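Local coordinates for HD domain-containing protein (Aquifex aeolicus, PDB 2HEK) that is of unproven function but binds zinc and GDP and may act as a dGTPase-like hydrolase of the HD-domain family, at residues G16-R21 with V77-L82; T155-S160 with G323-L328; Y171-S176 with V218-H223; L229-V234 with R312-E317; Q308-F313 with D357-E362. One frame throughout, in Å; residues are numbered along the deposited sequence.

Contact 1: G16-R21 with V77-L82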
# COMPACT_ATOMS: atom_id res chain seq x y z
N GLY A 16 26.35 -7.51 6.74
CA GLY A 16 27.77 -7.80 6.51
C GLY A 16 28.29 -8.97 7.32
O GLY A 16 27.54 -9.61 8.05
N GLU A 17 29.58 -9.24 7.23
CA GLU A 17 30.09 -10.48 7.81
C GLU A 17 30.04 -10.50 9.34
O GLU A 17 29.80 -11.55 9.93
CB GLU A 17 31.52 -10.76 7.34
CG GLU A 17 32.23 -11.89 8.11
CD GLU A 17 31.77 -13.32 7.77
OE1 GLU A 17 30.59 -13.69 8.07
OE2 GLU A 17 32.61 -14.09 7.24
N ALA A 18 30.31 -9.36 9.98
CA ALA A 18 30.30 -9.38 11.45
C ALA A 18 28.89 -9.70 11.95
O ALA A 18 28.70 -10.54 12.85
CB ALA A 18 30.83 -8.05 12.04
N GLY A 19 27.88 -9.07 11.34
CA GLY A 19 26.50 -9.33 11.71
C GLY A 19 26.07 -10.76 11.48
O GLY A 19 25.40 -11.35 12.35
N LEU A 20 26.45 -11.34 10.34
CA LEU A 20 26.12 -12.75 10.05
C LEU A 20 26.68 -13.72 11.08
O LEU A 20 25.99 -14.67 11.49
CB LEU A 20 26.64 -13.15 8.67
CG LEU A 20 26.18 -14.51 8.14
CD1 LEU A 20 24.70 -14.46 7.78
CD2 LEU A 20 27.00 -14.92 6.93
N ARG A 21 27.92 -13.48 11.51
CA ARG A 21 28.56 -14.36 12.51
C ARG A 21 27.77 -14.31 13.80
O ARG A 21 27.52 -15.35 14.47
CB ARG A 21 30.01 -13.90 12.74
CG ARG A 21 30.99 -14.22 11.59
CD ARG A 21 32.48 -13.91 12.00
NE ARG A 21 33.10 -12.87 11.16
CZ ARG A 21 33.61 -11.72 11.60
NH1 ARG A 21 33.61 -11.44 12.91
NH2 ARG A 21 34.14 -10.85 10.74
N VAL A 77 27.44 0.99 16.14
CA VAL A 77 26.08 1.28 16.60
C VAL A 77 25.11 0.29 15.94
O VAL A 77 24.15 -0.12 16.57
CB VAL A 77 25.68 2.77 16.42
CG1 VAL A 77 25.58 3.13 14.98
CG2 VAL A 77 24.32 3.08 17.09
N LYS A 78 25.38 -0.12 14.69
CA LYS A 78 24.53 -1.10 14.01
C LYS A 78 24.57 -2.39 14.79
O LYS A 78 23.52 -3.04 15.02
CB LYS A 78 24.97 -1.37 12.56
CG LYS A 78 24.55 -0.26 11.57
CD LYS A 78 25.33 -0.38 10.26
CE LYS A 78 25.24 -1.82 9.64
NZ LYS A 78 26.09 -1.92 8.38
N LEU A 79 25.77 -2.79 15.21
CA LEU A 79 25.83 -4.03 15.99
C LEU A 79 25.19 -3.86 17.35
O LEU A 79 24.57 -4.79 17.84
CB LEU A 79 27.28 -4.59 16.09
CG LEU A 79 27.94 -4.98 14.75
CD1 LEU A 79 29.41 -5.52 14.93
CD2 LEU A 79 27.08 -5.98 13.96
N ALA A 80 25.32 -2.68 17.97
CA ALA A 80 24.62 -2.44 19.24
C ALA A 80 23.10 -2.61 19.03
O ALA A 80 22.40 -3.15 19.90
CB ALA A 80 24.94 -1.02 19.78
N GLY A 81 22.60 -2.12 17.88
CA GLY A 81 21.16 -2.28 17.52
C GLY A 81 20.84 -3.77 17.37
O GLY A 81 19.89 -4.27 17.96
N LEU A 82 21.64 -4.48 16.58
CA LEU A 82 21.45 -5.92 16.38
C LEU A 82 21.33 -6.77 17.67
O LEU A 82 20.48 -7.69 17.75
CB LEU A 82 22.58 -6.45 15.48
CG LEU A 82 22.44 -7.89 14.97
CD1 LEU A 82 21.27 -8.03 13.93
CD2 LEU A 82 23.79 -8.40 14.36
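Gly-19 meets two leucines of the facing helix, Leu-79 and Leu-82. Leu-79 brings one methyl to each of two neighbours: its CD1 lies 4.1 Å from Ala-18 CB, and its CD2 lies 4.1 Å from Gly-19 CA. Leu-82, one turn on, sets CD2 over the same glycine, 3.9 Å from Gly-19 CA, and the two CD2 methyls converge there. Leu-82 CG stands anti to the backbone N (chi1 -171°), whereas Leu-79 CG stands beside its own N (chi1 -62°). The contact is wholly apolar. It joins the short helix 17-23 to helix 74-82 of the HD domain. The axes of 17-21 and 77-82 run nearly parallel (20°), 10.8 Å apart. Helix 74-82 leads towards Asp-85, a zinc ligand just past its end. On the other helix Leu-20 points away from the contact and touches a bound GDP. Tyr-126 and Leu-134 also pack on Leu-79, while Tyr-59 of helix 51-69 packs on Leu-82.

Contact 2: T155-S160 with G323-L328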
# COMPACT_ATOMS: atom_id res chain seq x y z
N THR A 155 17.90 3.90 21.31
CA THR A 155 17.00 3.80 22.46
C THR A 155 16.21 5.09 22.70
O THR A 155 15.36 5.14 23.60
CB THR A 155 17.79 3.48 23.78
OG1 THR A 155 18.71 4.55 24.01
CG2 THR A 155 18.62 2.13 23.66
N GLY A 156 16.46 6.13 21.90
CA GLY A 156 15.77 7.42 22.09
C GLY A 156 14.30 7.37 21.69
O GLY A 156 13.79 6.31 21.30
N GLU A 157 13.61 8.50 21.79
CA GLU A 157 12.16 8.50 21.62
C GLU A 157 11.74 8.01 20.23
O GLU A 157 10.81 7.22 20.11
CB GLU A 157 11.53 9.86 21.96
CG GLU A 157 11.48 10.20 23.45
CD GLU A 157 10.66 9.21 24.30
OE1 GLU A 157 9.59 8.70 23.86
OE2 GLU A 157 11.09 8.94 25.45
N PHE A 158 12.44 8.48 19.19
CA PHE A 158 12.37 7.85 17.85
C PHE A 158 13.67 7.04 17.47
O PHE A 158 14.12 7.06 16.34
CB PHE A 158 12.00 8.90 16.78
CG PHE A 158 12.65 10.23 17.00
CD1 PHE A 158 14.01 10.40 16.72
CD2 PHE A 158 11.94 11.28 17.53
CE1 PHE A 158 14.62 11.63 16.94
CE2 PHE A 158 12.56 12.53 17.75
CZ PHE A 158 13.90 12.68 17.47
N GLY A 159 14.23 6.33 18.45
CA GLY A 159 15.30 5.36 18.21
C GLY A 159 14.91 4.27 17.24
O GLY A 159 13.72 4.02 16.98
N SER A 160 15.92 3.61 16.67
CA SER A 160 15.71 2.51 15.71
C SER A 160 14.93 1.35 16.32
O SER A 160 14.17 0.65 15.62
CB SER A 160 17.07 2.02 15.22
OG SER A 160 17.86 1.57 16.31
N GLY A 323 7.74 15.59 26.45
CA GLY A 323 8.26 16.95 26.64
C GLY A 323 9.75 17.16 26.38
O GLY A 323 10.27 18.26 26.60
N ASN A 324 10.43 16.13 25.89
CA ASN A 324 11.89 16.11 25.76
C ASN A 324 12.39 15.83 24.34
O ASN A 324 13.38 15.11 24.16
CB ASN A 324 12.49 15.04 26.68
CG ASN A 324 12.17 15.28 28.14
OD1 ASN A 324 12.18 16.41 28.61
ND2 ASN A 324 11.88 14.20 28.86
N ILE A 325 11.71 16.38 23.34
CA ILE A 325 12.14 16.24 21.96
C ILE A 325 12.45 17.60 21.35
O ILE A 325 11.64 18.51 21.44
CB ILE A 325 11.10 15.51 21.05
CG1 ILE A 325 10.82 14.08 21.58
CG2 ILE A 325 11.63 15.47 19.59
CD1 ILE A 325 9.65 13.35 20.84
N TYR A 326 13.61 17.70 20.70
CA TYR A 326 14.05 18.95 20.09
C TYR A 326 13.87 19.02 18.59
O TYR A 326 14.03 18.03 17.87
CB TYR A 326 15.51 19.21 20.44
CG TYR A 326 15.73 19.46 21.90
CD1 TYR A 326 16.22 18.45 22.72
CD2 TYR A 326 15.44 20.69 22.47
CE1 TYR A 326 16.42 18.66 24.06
CE2 TYR A 326 15.64 20.92 23.81
CZ TYR A 326 16.13 19.90 24.60
OH TYR A 326 16.33 20.13 25.95
N VAL A 327 13.51 20.21 18.15
CA VAL A 327 13.30 20.51 16.76
C VAL A 327 14.24 21.67 16.44
O VAL A 327 14.24 22.66 17.16
CB VAL A 327 11.84 20.90 16.48
CG1 VAL A 327 11.70 21.43 15.07
CG2 VAL A 327 10.89 19.67 16.70
N LEU A 328 15.02 21.53 15.38
CA LEU A 328 15.92 22.60 14.95
C LEU A 328 15.19 23.54 14.03
O LEU A 328 14.82 23.18 12.91
CB LEU A 328 17.17 22.03 14.26
CG LEU A 328 18.25 23.03 13.80
CD1 LEU A 328 18.97 23.69 14.98
CD2 LEU A 328 19.22 22.33 12.92
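The backbones stay well apart, with Glu-157 CA 7.7 Å from Ile-325 CA, and side chains bridge the distance. Residues 156-159 form a type I beta turn between helix 145-155 and helix 160-173 of the HD domain, closed by a bond of 2.9 Å from Gly-159 N to Gly-156 O. Opposite it, Ile-325 leads into strand 326-329 of a mixed four-stranded sheet. The contact thus joins the HD domain to this sheet. Gly-156 O is also bonded to Arg-162 of helix 160-173. Ile-325 uses two branches. Its CD1 lies 4.1 Å from Glu-157 CB, so only the foot of the glutamate takes part. Its CG2 reaches the ring of Phe-158. Phe-158 CG sits between the backbone N and the carbonyl carbon (chi1 40°), which swings the ring towards the sheet. Val-196 and Val-198 of strand 195-199, and Leu-206 and Phe-209 of helix 203-221, pack on the ring. Ile-325 CG2 comes in at the ring edge, in plane, 3.6 Å from Phe-158 CE2.

Contact 3: Y171-S176 with V218-H223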
# COMPACT_ATOMS: atom_id res chain seq x y z
N TYR A 171 2.19 -4.00 11.38
CA TYR A 171 2.14 -4.81 10.16
C TYR A 171 1.57 -6.19 10.48
O TYR A 171 0.74 -6.71 9.74
CB TYR A 171 3.57 -4.96 9.59
CG TYR A 171 3.63 -5.68 8.26
CD1 TYR A 171 3.46 -4.96 7.06
CD2 TYR A 171 3.90 -7.08 8.19
CE1 TYR A 171 3.51 -5.62 5.80
CE2 TYR A 171 4.02 -7.73 6.95
CZ TYR A 171 3.80 -6.97 5.76
OH TYR A 171 3.84 -7.58 4.52
N PHE A 172 2.01 -6.80 11.57
CA PHE A 172 1.57 -8.17 11.89
C PHE A 172 0.26 -8.19 12.66
O PHE A 172 -0.53 -9.10 12.48
CB PHE A 172 2.63 -8.94 12.69
CG PHE A 172 3.80 -9.40 11.87
CD1 PHE A 172 4.83 -8.53 11.53
CD2 PHE A 172 3.90 -10.72 11.44
CE1 PHE A 172 5.92 -8.93 10.76
CE2 PHE A 172 5.02 -11.14 10.65
CZ PHE A 172 6.01 -10.21 10.30
N CYS A 173 0.05 -7.25 13.58
CA CYS A 173 -1.27 -7.23 14.29
C CYS A 173 -2.40 -6.87 13.36
O CYS A 173 -3.51 -7.38 13.55
CB CYS A 173 -1.29 -6.29 15.50
SG CYS A 173 -0.19 -6.84 16.80
N GLY A 174 -2.12 -6.04 12.36
CA GLY A 174 -3.13 -5.53 11.41
C GLY A 174 -3.72 -4.20 11.88
O GLY A 174 -4.91 -4.02 11.82
N VAL A 175 -2.88 -3.25 12.30
CA VAL A 175 -3.36 -1.98 12.81
C VAL A 175 -3.23 -0.92 11.72
O VAL A 175 -2.18 -0.37 11.49
CB VAL A 175 -2.66 -1.58 14.15
CG1 VAL A 175 -3.20 -0.23 14.69
CG2 VAL A 175 -2.91 -2.66 15.18
N SER A 176 -4.36 -0.67 11.07
CA SER A 176 -4.52 0.14 9.86
C SER A 176 -4.76 1.61 10.16
O SER A 176 -5.15 2.37 9.26
CB SER A 176 -5.76 -0.39 9.10
OG SER A 176 -6.92 -0.44 9.94
N VAL A 218 -3.19 2.31 22.33
CA VAL A 218 -4.61 2.14 22.61
C VAL A 218 -5.18 0.87 21.98
O VAL A 218 -6.03 0.19 22.58
CB VAL A 218 -5.48 3.38 22.28
CG1 VAL A 218 -5.07 4.52 23.19
CG2 VAL A 218 -5.42 3.77 20.80
N GLN A 219 -4.69 0.53 20.79
CA GLN A 219 -5.30 -0.60 20.06
C GLN A 219 -4.72 -1.94 20.53
O GLN A 219 -5.45 -2.93 20.65
CB GLN A 219 -5.19 -0.39 18.53
CG GLN A 219 -5.68 -1.55 17.63
CD GLN A 219 -7.21 -1.52 17.39
OE1 GLN A 219 -7.95 -0.81 18.08
NE2 GLN A 219 -7.67 -2.30 16.40
N VAL A 220 -3.40 -1.98 20.78
CA VAL A 220 -2.72 -3.27 21.02
C VAL A 220 -2.11 -3.41 22.43
O VAL A 220 -2.52 -4.31 23.19
CB VAL A 220 -1.60 -3.56 19.95
CG1 VAL A 220 -0.92 -4.89 20.28
CG2 VAL A 220 -2.17 -3.59 18.51
N TYR A 221 -1.16 -2.56 22.79
CA TYR A 221 -0.38 -2.80 24.02
C TYR A 221 -1.28 -2.68 25.27
O TYR A 221 -1.07 -3.37 26.28
CB TYR A 221 0.87 -1.86 24.13
CG TYR A 221 1.75 -1.79 22.86
CD1 TYR A 221 2.31 -0.58 22.44
CD2 TYR A 221 2.02 -2.95 22.08
CE1 TYR A 221 3.12 -0.50 21.29
CE2 TYR A 221 2.81 -2.87 20.91
CZ TYR A 221 3.37 -1.65 20.55
OH TYR A 221 4.16 -1.55 19.39
N PHE A 222 -2.30 -1.83 25.20
CA PHE A 222 -3.20 -1.65 26.36
C PHE A 222 -4.55 -2.30 26.14
O PHE A 222 -5.51 -1.99 26.85
CB PHE A 222 -3.37 -0.16 26.70
CG PHE A 222 -2.13 0.48 27.21
CD1 PHE A 222 -2.00 1.88 27.19
CD2 PHE A 222 -1.06 -0.29 27.68
CE1 PHE A 222 -0.82 2.51 27.68
CE2 PHE A 222 0.13 0.31 28.18
CZ PHE A 222 0.24 1.73 28.18
N HIS A 223 -4.64 -3.21 25.16
CA HIS A 223 -5.89 -3.89 24.88
C HIS A 223 -6.26 -4.64 26.19
O HIS A 223 -5.42 -5.26 26.81
CB HIS A 223 -5.70 -4.89 23.72
CG HIS A 223 -6.96 -5.53 23.25
ND1 HIS A 223 -7.59 -6.53 23.97
CD2 HIS A 223 -7.71 -5.34 22.13
CE1 HIS A 223 -8.66 -6.92 23.31
NE2 HIS A 223 -8.74 -6.24 22.18
O HOH W 1 -6.66 -4.05 14.76
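Cys-173, the last residue of helix 160-173, lays its side chain against Val-220. Its SG is 4.1 Å from Val-220 CG1, and its CB is as near to Val-220 CG2. Gly-174 then breaks the helix with a positive phi of 93°, a conformation in which a CB would press on the carbonyl O of the residue before. Its own carbonyl makes the one polar link: a water accepts from Gln-219 NE2 at 2.6 Å and gives a weak bond to Gly-174 O at 3.4 Å. Val-175 follows and carries the closest packing. Its CG2 stands beside the backbone N, with CG1 anti to that N (chi1 -179°), and the pair straddles Gln-219. CG2 lies 3.5 Å from Val-220 CG2 and 3.9 Å from Gln-219 CG, while CG1 also reaches Gln-219 CG. The glutamine chain bends at chi2 (84°) beyond this point, which carries its amide to the water. Ser-176 turns to another subunit, where its OG bonds Asp-181. Arg-204 of that same subunit packs on Gln-219. The contact thus joins the C-terminal ends of helix 160-173 and helix 203-221, the latter with a wider pi-type turn at 218-221. Tyr-221 OH bonds Asp-169 of the first helix, and Phe-222 packs on strands 311-318 and 349-356.

Contact 4: L229-V234 with R312-E317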
# COMPACT_ATOMS: atom_id res chain seq x y z
N LEU A 229 -4.34 -11.30 30.07
CA LEU A 229 -3.49 -12.44 29.75
C LEU A 229 -2.08 -12.30 30.33
O LEU A 229 -1.53 -13.25 30.87
CB LEU A 229 -3.44 -12.66 28.22
CG LEU A 229 -4.79 -13.09 27.60
CD1 LEU A 229 -4.75 -13.03 26.04
CD2 LEU A 229 -5.18 -14.50 28.08
N SER A 230 -1.50 -11.11 30.21
CA SER A 230 -0.16 -10.84 30.74
C SER A 230 -0.15 -10.92 32.28
O SER A 230 0.81 -11.42 32.86
CB SER A 230 0.33 -9.47 30.27
OG SER A 230 1.64 -9.23 30.76
N ILE A 231 -1.21 -10.41 32.90
CA ILE A 231 -1.40 -10.54 34.36
C ILE A 231 -1.38 -12.02 34.78
O ILE A 231 -0.59 -12.39 35.64
CB ILE A 231 -2.65 -9.78 34.84
CG1 ILE A 231 -2.44 -8.26 34.71
CG2 ILE A 231 -3.03 -10.12 36.29
CD1 ILE A 231 -3.72 -7.49 34.86
N HIS A 232 -2.17 -12.87 34.12
CA HIS A 232 -2.13 -14.33 34.37
C HIS A 232 -0.77 -14.96 34.09
O HIS A 232 -0.28 -15.75 34.89
CB HIS A 232 -3.23 -15.08 33.59
CG HIS A 232 -4.62 -14.69 33.97
ND1 HIS A 232 -5.03 -14.58 35.28
CD2 HIS A 232 -5.71 -14.40 33.21
CE1 HIS A 232 -6.30 -14.22 35.31
NE2 HIS A 232 -6.74 -14.12 34.07
N LEU A 233 -0.15 -14.60 32.97
CA LEU A 233 1.14 -15.15 32.61
C LEU A 233 2.22 -14.81 33.64
O LEU A 233 3.01 -15.66 34.05
CB LEU A 233 1.58 -14.68 31.22
CG LEU A 233 2.93 -15.36 31.03
CD1 LEU A 233 2.88 -16.63 30.21
CD2 LEU A 233 3.93 -14.42 30.51
N VAL A 234 2.24 -13.55 34.07
CA VAL A 234 3.28 -13.10 34.98
C VAL A 234 3.14 -13.79 36.36
O VAL A 234 4.13 -14.19 36.98
CB VAL A 234 3.37 -11.55 35.01
CG1 VAL A 234 4.20 -11.08 36.16
CG2 VAL A 234 3.98 -11.04 33.68
N ARG A 312 -8.76 -8.88 39.67
CA ARG A 312 -7.48 -8.26 39.35
C ARG A 312 -7.70 -6.81 38.94
O ARG A 312 -8.73 -6.48 38.39
CB ARG A 312 -6.75 -9.05 38.26
CG ARG A 312 -6.37 -10.46 38.69
CD ARG A 312 -5.19 -10.44 39.68
NE ARG A 312 -4.69 -11.77 39.99
CZ ARG A 312 -5.37 -12.69 40.68
NH1 ARG A 312 -6.60 -12.45 41.11
NH2 ARG A 312 -4.80 -13.88 40.92
N PHE A 313 -6.74 -5.95 39.26
CA PHE A 313 -6.81 -4.53 38.93
C PHE A 313 -5.65 -4.19 38.01
O PHE A 313 -4.59 -4.82 38.07
CB PHE A 313 -6.81 -3.68 40.22
CG PHE A 313 -7.87 -4.08 41.19
CD1 PHE A 313 -7.57 -4.90 42.27
CD2 PHE A 313 -9.19 -3.70 40.98
CE1 PHE A 313 -8.56 -5.31 43.16
CE2 PHE A 313 -10.20 -4.11 41.86
CZ PHE A 313 -9.89 -4.92 42.95
N ASP A 314 -5.84 -3.22 37.13
CA ASP A 314 -4.76 -2.81 36.27
C ASP A 314 -4.87 -1.32 36.05
O ASP A 314 -5.94 -0.83 35.72
CB ASP A 314 -4.82 -3.57 34.93
CG ASP A 314 -3.54 -3.43 34.11
OD1 ASP A 314 -2.44 -3.38 34.71
OD2 ASP A 314 -3.61 -3.35 32.87
N GLU A 315 -3.77 -0.61 36.27
CA GLU A 315 -3.72 0.83 36.03
C GLU A 315 -2.68 1.12 34.97
O GLU A 315 -1.51 0.77 35.11
CB GLU A 315 -3.38 1.60 37.32
CG GLU A 315 -4.41 1.37 38.45
CD GLU A 315 -4.13 2.16 39.75
OE1 GLU A 315 -3.33 3.12 39.73
OE2 GLU A 315 -4.74 1.84 40.79
N VAL A 316 -3.13 1.73 33.88
CA VAL A 316 -2.24 2.15 32.78
C VAL A 316 -2.24 3.67 32.64
O VAL A 316 -3.29 4.28 32.42
CB VAL A 316 -2.68 1.52 31.47
CG1 VAL A 316 -1.98 2.19 30.35
CG2 VAL A 316 -2.40 0.04 31.47
N GLU A 317 -1.08 4.29 32.79
CA GLU A 317 -0.93 5.74 32.63
C GLU A 317 0.34 6.05 31.84
O GLU A 317 1.45 6.02 32.41
CB GLU A 317 -0.94 6.46 34.00
CG GLU A 317 -2.34 6.51 34.67
CD GLU A 317 -2.36 7.15 36.06
OE1 GLU A 317 -1.29 7.51 36.60
OE2 GLU A 317 -3.47 7.29 36.62
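Arg-312 NE is held in a salt bridge by Glu-235 OE2, and the aliphatic part of the same side chain lies along Ile-231. Ile-231 CG2 is 4.0 Å from Arg-312 CD and nearly as close to Arg-312 CG, the two side chains running antiparallel, side against side. The other branch of Ile-231 runs to Asp-314. Ile-231 CD1 lies 4.1 Å from Asp-314 CB and also meets the carboxylate carbon. Ile-231 CG1 stands beside the backbone N with CG2 anti to it (chi1 -69°), which spreads the two branches over two residues of the strand. The arrangement is a helix packed across a sheet: helix 224-240 lies across strand 311-318, an outer strand of a three-stranded antiparallel sheet. The axes of segments 229-234 and 312-317 make 116° and come within 10.3 Å. Arg-312 and Asp-314 point to the helix, while Phe-313 points away and packs on helix 292-305. With an alanine in place of Ile-231, Arg-312 CD and Asp-314 CB would probably lose their apolar neighbour, and a gap would open between helix and strand. Asp-314 OD2 forms a salt bridge with Arg-227 NE of the same helix.

Contact 5: Q308-F313 with D357-E362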
# COMPACT_ATOMS: atom_id res chain seq x y z
N GLN A 308 -10.18 -11.09 47.41
CA GLN A 308 -9.11 -10.51 46.60
C GLN A 308 -8.67 -11.44 45.45
O GLN A 308 -8.51 -10.98 44.32
CB GLN A 308 -7.93 -10.11 47.49
CG GLN A 308 -8.29 -9.07 48.58
CD GLN A 308 -7.15 -8.80 49.58
OE1 GLN A 308 -6.14 -8.18 49.24
NE2 GLN A 308 -7.33 -9.26 50.82
N GLU A 309 -8.50 -12.73 45.76
CA GLU A 309 -8.10 -13.76 44.80
C GLU A 309 -8.92 -13.80 43.51
O GLU A 309 -8.41 -14.20 42.46
CB GLU A 309 -8.23 -15.14 45.45
CG GLU A 309 -7.00 -15.63 46.19
CD GLU A 309 -7.04 -17.15 46.49
OE1 GLU A 309 -5.95 -17.74 46.70
OE2 GLU A 309 -8.16 -17.74 46.52
N LYS A 310 -10.20 -13.42 43.60
CA LYS A 310 -11.13 -13.52 42.48
C LYS A 310 -11.15 -12.27 41.61
O LYS A 310 -11.99 -12.14 40.72
CB LYS A 310 -12.54 -13.81 42.97
CG LYS A 310 -12.71 -15.15 43.72
CD LYS A 310 -12.78 -16.35 42.77
CE LYS A 310 -12.79 -17.66 43.57
NZ LYS A 310 -12.52 -18.84 42.70
N VAL A 311 -10.26 -11.32 41.87
CA VAL A 311 -10.29 -10.07 41.11
C VAL A 311 -8.89 -9.63 40.77
O VAL A 311 -7.94 -9.95 41.50
CB VAL A 311 -11.01 -8.92 41.88
CG1 VAL A 311 -12.50 -9.21 42.07
CG2 VAL A 311 -10.32 -8.66 43.21
N ARG A 312 -8.76 -8.88 39.67
CA ARG A 312 -7.48 -8.26 39.35
C ARG A 312 -7.70 -6.81 38.94
O ARG A 312 -8.73 -6.48 38.39
CB ARG A 312 -6.75 -9.05 38.26
CG ARG A 312 -6.37 -10.46 38.69
CD ARG A 312 -5.19 -10.44 39.68
NE ARG A 312 -4.69 -11.77 39.99
CZ ARG A 312 -5.37 -12.69 40.68
NH1 ARG A 312 -6.60 -12.45 41.11
NH2 ARG A 312 -4.80 -13.88 40.92
N PHE A 313 -6.74 -5.95 39.26
CA PHE A 313 -6.81 -4.53 38.93
C PHE A 313 -5.65 -4.19 38.01
O PHE A 313 -4.59 -4.82 38.07
CB PHE A 313 -6.81 -3.68 40.22
CG PHE A 313 -7.87 -4.08 41.19
CD1 PHE A 313 -7.57 -4.90 42.27
CD2 PHE A 313 -9.19 -3.70 40.98
CE1 PHE A 313 -8.56 -5.31 43.16
CE2 PHE A 313 -10.20 -4.11 41.86
CZ PHE A 313 -9.89 -4.92 42.95
N ASP A 357 -12.98 -13.10 38.00
CA ASP A 357 -13.22 -14.51 37.69
C ASP A 357 -14.50 -14.66 36.88
O ASP A 357 -15.53 -14.10 37.24
CB ASP A 357 -13.33 -15.30 39.00
CG ASP A 357 -13.32 -16.80 38.80
OD1 ASP A 357 -12.41 -17.46 39.36
OD2 ASP A 357 -14.21 -17.32 38.08
N ARG A 358 -14.44 -15.39 35.77
CA ARG A 358 -15.61 -15.44 34.87
C ARG A 358 -16.87 -16.08 35.49
O ARG A 358 -17.99 -15.80 35.05
CB ARG A 358 -15.25 -16.04 33.50
CG ARG A 358 -15.00 -17.54 33.47
CD ARG A 358 -15.01 -18.05 32.03
NE ARG A 358 -15.58 -19.39 31.90
CZ ARG A 358 -16.14 -19.87 30.79
NH1 ARG A 358 -16.23 -19.12 29.70
NH2 ARG A 358 -16.61 -21.11 30.76
N GLN A 359 -16.69 -16.92 36.51
CA GLN A 359 -17.81 -17.51 37.25
C GLN A 359 -18.62 -16.44 38.01
O GLN A 359 -19.86 -16.43 37.96
CB GLN A 359 -17.33 -18.59 38.23
CG GLN A 359 -16.66 -19.80 37.57
CD GLN A 359 -15.84 -20.64 38.56
OE1 GLN A 359 -15.57 -20.23 39.70
NE2 GLN A 359 -15.43 -21.83 38.12
N LEU A 360 -17.92 -15.54 38.70
CA LEU A 360 -18.52 -14.47 39.49
C LEU A 360 -18.93 -13.21 38.72
O LEU A 360 -19.40 -12.24 39.32
CB LEU A 360 -17.56 -14.03 40.59
CG LEU A 360 -16.86 -15.06 41.47
CD1 LEU A 360 -15.99 -14.31 42.44
CD2 LEU A 360 -17.84 -15.95 42.23
N TRP A 361 -18.75 -13.20 37.42
CA TRP A 361 -18.87 -11.96 36.66
C TRP A 361 -20.29 -11.39 36.65
O TRP A 361 -20.47 -10.20 36.86
CB TRP A 361 -18.33 -12.15 35.24
CG TRP A 361 -18.29 -10.89 34.43
CD1 TRP A 361 -17.36 -9.89 34.50
CD2 TRP A 361 -19.21 -10.52 33.41
NE1 TRP A 361 -17.65 -8.91 33.59
CE2 TRP A 361 -18.78 -9.27 32.90
CE3 TRP A 361 -20.36 -11.11 32.87
CZ2 TRP A 361 -19.46 -8.60 31.87
CZ3 TRP A 361 -21.04 -10.45 31.85
CH2 TRP A 361 -20.58 -9.21 31.36
N GLU A 362 -21.28 -12.24 36.39
CA GLU A 362 -22.68 -11.79 36.41
C GLU A 362 -23.10 -11.44 37.83
O GLU A 362 -23.88 -10.51 38.03
CB GLU A 362 -23.62 -12.84 35.78
CG GLU A 362 -23.94 -12.60 34.29
CD GLU A 362 -24.89 -11.42 34.03
OE1 GLU A 362 -25.69 -11.06 34.92
OE2 GLU A 362 -24.84 -10.84 32.91
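The Asp-357 carboxylate meets Lys-310 with one oxygen and its own chain with the other. OD1 makes a long salt bridge to Lys-310 NZ at 3.6 Å. OD2 accepts from Gln-359 N at 3.0 Å on its anti lone pair, which makes an Asx turn and fixes the rotation of the group. A second flat group, the Arg-312 guanidinium, is gripped at its edge: within the segment NH1 gives bonds of 2.9 Å to Glu-309 O and of 2.9 Å to Val-311 O, while NE pairs with Glu-235. Glu-309 O lies in the guanidinium plane, but NH1 stands above the plane of that carbonyl. Between the segments the backbone bond from Asp-357 N to Lys-310 O is 3.0 Å long and nearly straight (172°). It carries the antiparallel pairing of strands 311-318 and 349-356 one step past Arg-312 and Tyr-355, at the margin of the three-stranded sheet. Lys-310 bends at chi2 (-78°), and its chain then extends alongside Asp-357 in the same sense. Leu-360 comes in across it, nearly perpendicular, with CD1 3.5 Å from Lys-310 CB. Without the carboxylate, as with an alanine here, Lys-310 NZ would probably lose this countercharge and Gln-359 N its side-chain acceptor, setting the turn freer to move. Leu-360 also packs on Phe-306, and Phe-283 packs on Asp-357.

Contacts 1, 2 and 3 are buried and rest on apolar side chains; contacts 4 and 5 are only partly buried. Contact 4 uses the aliphatic parts of charged side chains, and contact 5 has a long salt bridge between its segments. Contact 1 pairs helices, and contact 2 sets a turn on the lead-in to a strand. Contact 3 joins two helix ends, adds a bridging water and lies near other subunits; helix 224-240 of contact 4 follows its helix 203-221. Contacts 4 and 5 both use strand 311-318; their segments overlap at Arg-312 and Phe-313, though Arg-312 meets the other segment only in contact 4. Contact 5 lies farthest out and alone has a direct hydrogen bond between its segments.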